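PDB 4DKW: terminase, large subunit from Enterobacteria phage P22, which powers ATP-driven translocation of viral DNA into empty capsids and, through the nuclease domain in this chain, cuts the genome to start and end packaging. Local coordinates for residues A[29-34]-A[41-46]. Numbering follows the deposited sequence.
Sequences IDAQDF and AHIQLW. With MG (magnesium ion), chain E.
His42 stands between Gln32 and Asp30 on one face of the antiparallel pair of strands 27-33 and 40-48, both ring nitrogens engaged across the contact. With CG anti to the backbone N (chi1 -167°), the imidazole sets one face over Ala31 O. His42 ND1 donates to Gln32 OE1 at 2.8 Å, the oxygen lying close to the ring plane. His42 NE2 makes an unusually short, bent bond to Asp30 OD2, its exact length doubtful. The carboxylate plane is turned 67° from the ring. Acceptors at both nitrogens are consistent with a doubly protonated, positively charged ring, which the buried carboxylate would probably stabilise. The other oxygen, Asp30 OD1, offers its syn lone pair to Gln44 NE2 at 2.9 Å. Glutamine suits this place because its amide can donate and accept at once: Gln44 OE1 accepts from Trp46 NE1 at 2.8 Å, and Gln44 NE2 also hydrogen-bonds to Trp77 O. Helix 67-78 and Val83 cover this polar row. On the opposite face Ile43 CD1 packs against small Ala31 CB at 3.8 Å, and Ile29 lies alongside Leu45. Main-chain bonds run down to Asp33, whose OD2 binds magnesium at 2.1 Å. Asp171 shares the ion, placing this hairpin at the catalytic metal site of an RNase H-like nuclease fold.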
loop_
_atom_site.group_PDB
_atom_site.type_symbol
_atom_site.label_atom_id
_atom_site.label_comp_id
_atom_site.label_asym_id
_atom_site.label_seq_id
_atom_site.Cartn_x
_atom_site.Cartn_y
_atom_site.Cartn_z
ATOM N N ILE A 29 -9.440 2.618 -1.004
ATOM C CA ILE A 29 -8.406 2.997 -1.964
ATOM C C ILE A 29 -7.440 1.834 -2.171
ATOM O O ILE A 29 -7.175 1.058 -1.256
ATOM C CB ILE A 29 -7.649 4.298 -1.547
ATOM C CG1 ILE A 29 -6.794 4.821 -2.702
ATOM C CG2 ILE A 29 -6.803 4.092 -0.285
ATOM C CD1 ILE A 29 -6.088 6.098 -2.402
ATOM N N ASP A 30 -6.962 1.697 -3.401
ATOM C CA ASP A 30 -5.986 0.674 -3.744
ATOM C C ASP A 30 -4.638 1.334 -3.952
ATOM O O ASP A 30 -4.550 2.555 -4.135
ATOM C CB ASP A 30 -6.391 -0.053 -5.035
ATOM C CG ASP A 30 -7.299 -1.237 -4.782
ATOM O OD1 ASP A 30 -8.052 -1.210 -3.788
ATOM O OD2 ASP A 30 -7.256 -2.197 -5.580
ATOM N N ALA A 31 -3.587 0.525 -3.933
ATOM C CA ALA A 31 -2.270 1.039 -4.250
ATOM C C ALA A 31 -1.413 -0.026 -4.914
ATOM O O ALA A 31 -1.634 -1.229 -4.725
ATOM C CB ALA A 31 -1.599 1.596 -3.013
ATOM N N GLN A 32 -0.430 0.433 -5.681
ATOM C CA GLN A 32 0.424 -0.440 -6.475
ATOM C C GLN A 32 1.897 -0.136 -6.217
ATOM O O GLN A 32 2.293 1.023 -6.139
ATOM C CB GLN A 32 0.125 -0.242 -7.970
ATOM C CG GLN A 32 0.945 -1.123 -8.926
ATOM C CD GLN A 32 0.519 -2.590 -8.912
ATOM O OE1 GLN A 32 -0.672 -2.902 -8.847
ATOM N NE2 GLN A 32 1.494 -3.494 -8.982
ATOM N N ASP A 33 2.701 -1.183 -6.064
ATOM C CA ASP A 33 4.145 -1.040 -6.162
ATOM C C ASP A 33 4.543 -1.830 -7.392
ATOM O O ASP A 33 4.163 -2.990 -7.534
ATOM C CB ASP A 33 4.878 -1.566 -4.915
ATOM C CG ASP A 33 6.379 -1.301 -4.970
ATOM O OD1 ASP A 33 6.776 -0.227 -5.472
ATOM O OD2 ASP A 33 7.167 -2.159 -4.529
ATOM N N PHE A 34 5.283 -1.203 -8.296
ATOM C CA PHE A 34 5.658 -1.876 -9.533
ATOM C C PHE A 34 6.858 -2.784 -9.290
ATOM O O PHE A 34 7.657 -2.536 -8.379
ATOM C CB PHE A 34 5.952 -0.866 -10.646
ATOM C CG PHE A 34 4.810 0.050 -10.947
ATOM C CD1 PHE A 34 3.633 -0.449 -11.462
ATOM C CD2 PHE A 34 4.915 1.410 -10.715
ATOM C CE1 PHE A 34 2.571 0.389 -11.740
ATOM C CE2 PHE A 34 3.862 2.257 -10.997
ATOM C CZ PHE A 34 2.686 1.747 -11.508
ATOM N N ALA A 41 3.316 -5.371 -5.808
ATOM C CA ALA A 41 2.243 -5.513 -4.828
ATOM C C ALA A 41 1.038 -4.661 -5.204
ATOM O O ALA A 41 1.185 -3.519 -5.639
ATOM C CB ALA A 41 2.734 -5.154 -3.420
ATOM N N HIS A 42 -0.154 -5.225 -5.057
ATOM C CA HIS A 42 -1.375 -4.436 -5.141
ATOM C C HIS A 42 -2.154 -4.624 -3.842
ATOM O O HIS A 42 -2.419 -5.760 -3.443
ATOM C CB HIS A 42 -2.229 -4.871 -6.336
ATOM C CG HIS A 42 -3.326 -3.906 -6.669
ATOM N ND1 HIS A 42 -3.142 -2.846 -7.529
ATOM C CD2 HIS A 42 -4.602 -3.822 -6.231
ATOM C CE1 HIS A 42 -4.268 -2.158 -7.617
ATOM N NE2 HIS A 42 -5.169 -2.731 -6.847
ATOM N N ILE A 43 -2.505 -3.524 -3.177
ATOM C CA ILE A 43 -3.175 -3.597 -1.878
ATOM C C ILE A 43 -4.484 -2.839 -1.892
ATOM O O ILE A 43 -4.730 -2.025 -2.774
ATOM C CB ILE A 43 -2.290 -3.052 -0.720
ATOM C CG1 ILE A 43 -1.997 -1.552 -0.897
ATOM C CG2 ILE A 43 -0.982 -3.851 -0.628
ATOM C CD1 ILE A 43 -3.010 -0.556 -0.232
ATOM N N GLN A 44 -5.320 -3.110 -0.900
ATOM C CA GLN A 44 -6.533 -2.334 -0.700
ATOM C C GLN A 44 -6.628 -1.934 0.763
ATOM O O GLN A 44 -6.497 -2.761 1.668
ATOM C CB GLN A 44 -7.795 -3.096 -1.131
ATOM C CG GLN A 44 -9.080 -2.283 -0.957
ATOM C CD GLN A 44 -10.278 -2.936 -1.615
ATOM O OE1 GLN A 44 -11.125 -3.523 -0.944
ATOM N NE2 GLN A 44 -10.350 -2.846 -2.939
ATOM N N LEU A 45 -6.860 -0.651 0.977
ATOM C CA LEU A 45 -6.923 -0.089 2.295
ATOM C C LEU A 45 -8.335 0.439 2.510
ATOM O O LEU A 45 -8.911 1.062 1.616
ATOM C CB LEU A 45 -5.904 1.048 2.350
ATOM C CG LEU A 45 -5.452 1.709 3.637
ATOM C CD1 LEU A 45 -4.813 0.693 4.595
ATOM C CD2 LEU A 45 -4.470 2.801 3.257
ATOM N N TRP A 46 -8.913 0.164 3.676
ATOM C CA TRP A 46 -10.206 0.743 4.021
ATOM C C TRP A 46 -9.977 1.792 5.087
ATOM O O TRP A 46 -9.135 1.607 5.971
ATOM C CB TRP A 46 -11.171 -0.314 4.550
ATOM C CG TRP A 46 -11.477 -1.401 3.583
ATOM C CD1 TRP A 46 -11.150 -1.445 2.259
ATOM C CD2 TRP A 46 -12.177 -2.618 3.867
ATOM N NE1 TRP A 46 -11.608 -2.612 1.697
ATOM C CE2 TRP A 46 -12.243 -3.348 2.661
ATOM C CE3 TRP A 46 -12.764 -3.155 5.023
ATOM C CZ2 TRP A 46 -12.862 -4.600 2.586
ATOM C CZ3 TRP A 46 -13.382 -4.396 4.942
ATOM C CH2 TRP A 46 -13.425 -5.104 3.732
HETATM MG MG MG E . 9.215 -2.543 -4.771
HETATM O O HOH W 1 9.213 -0.912 -5.920
HETATM O O HOH W 2 11.177 -3.423 -4.889
#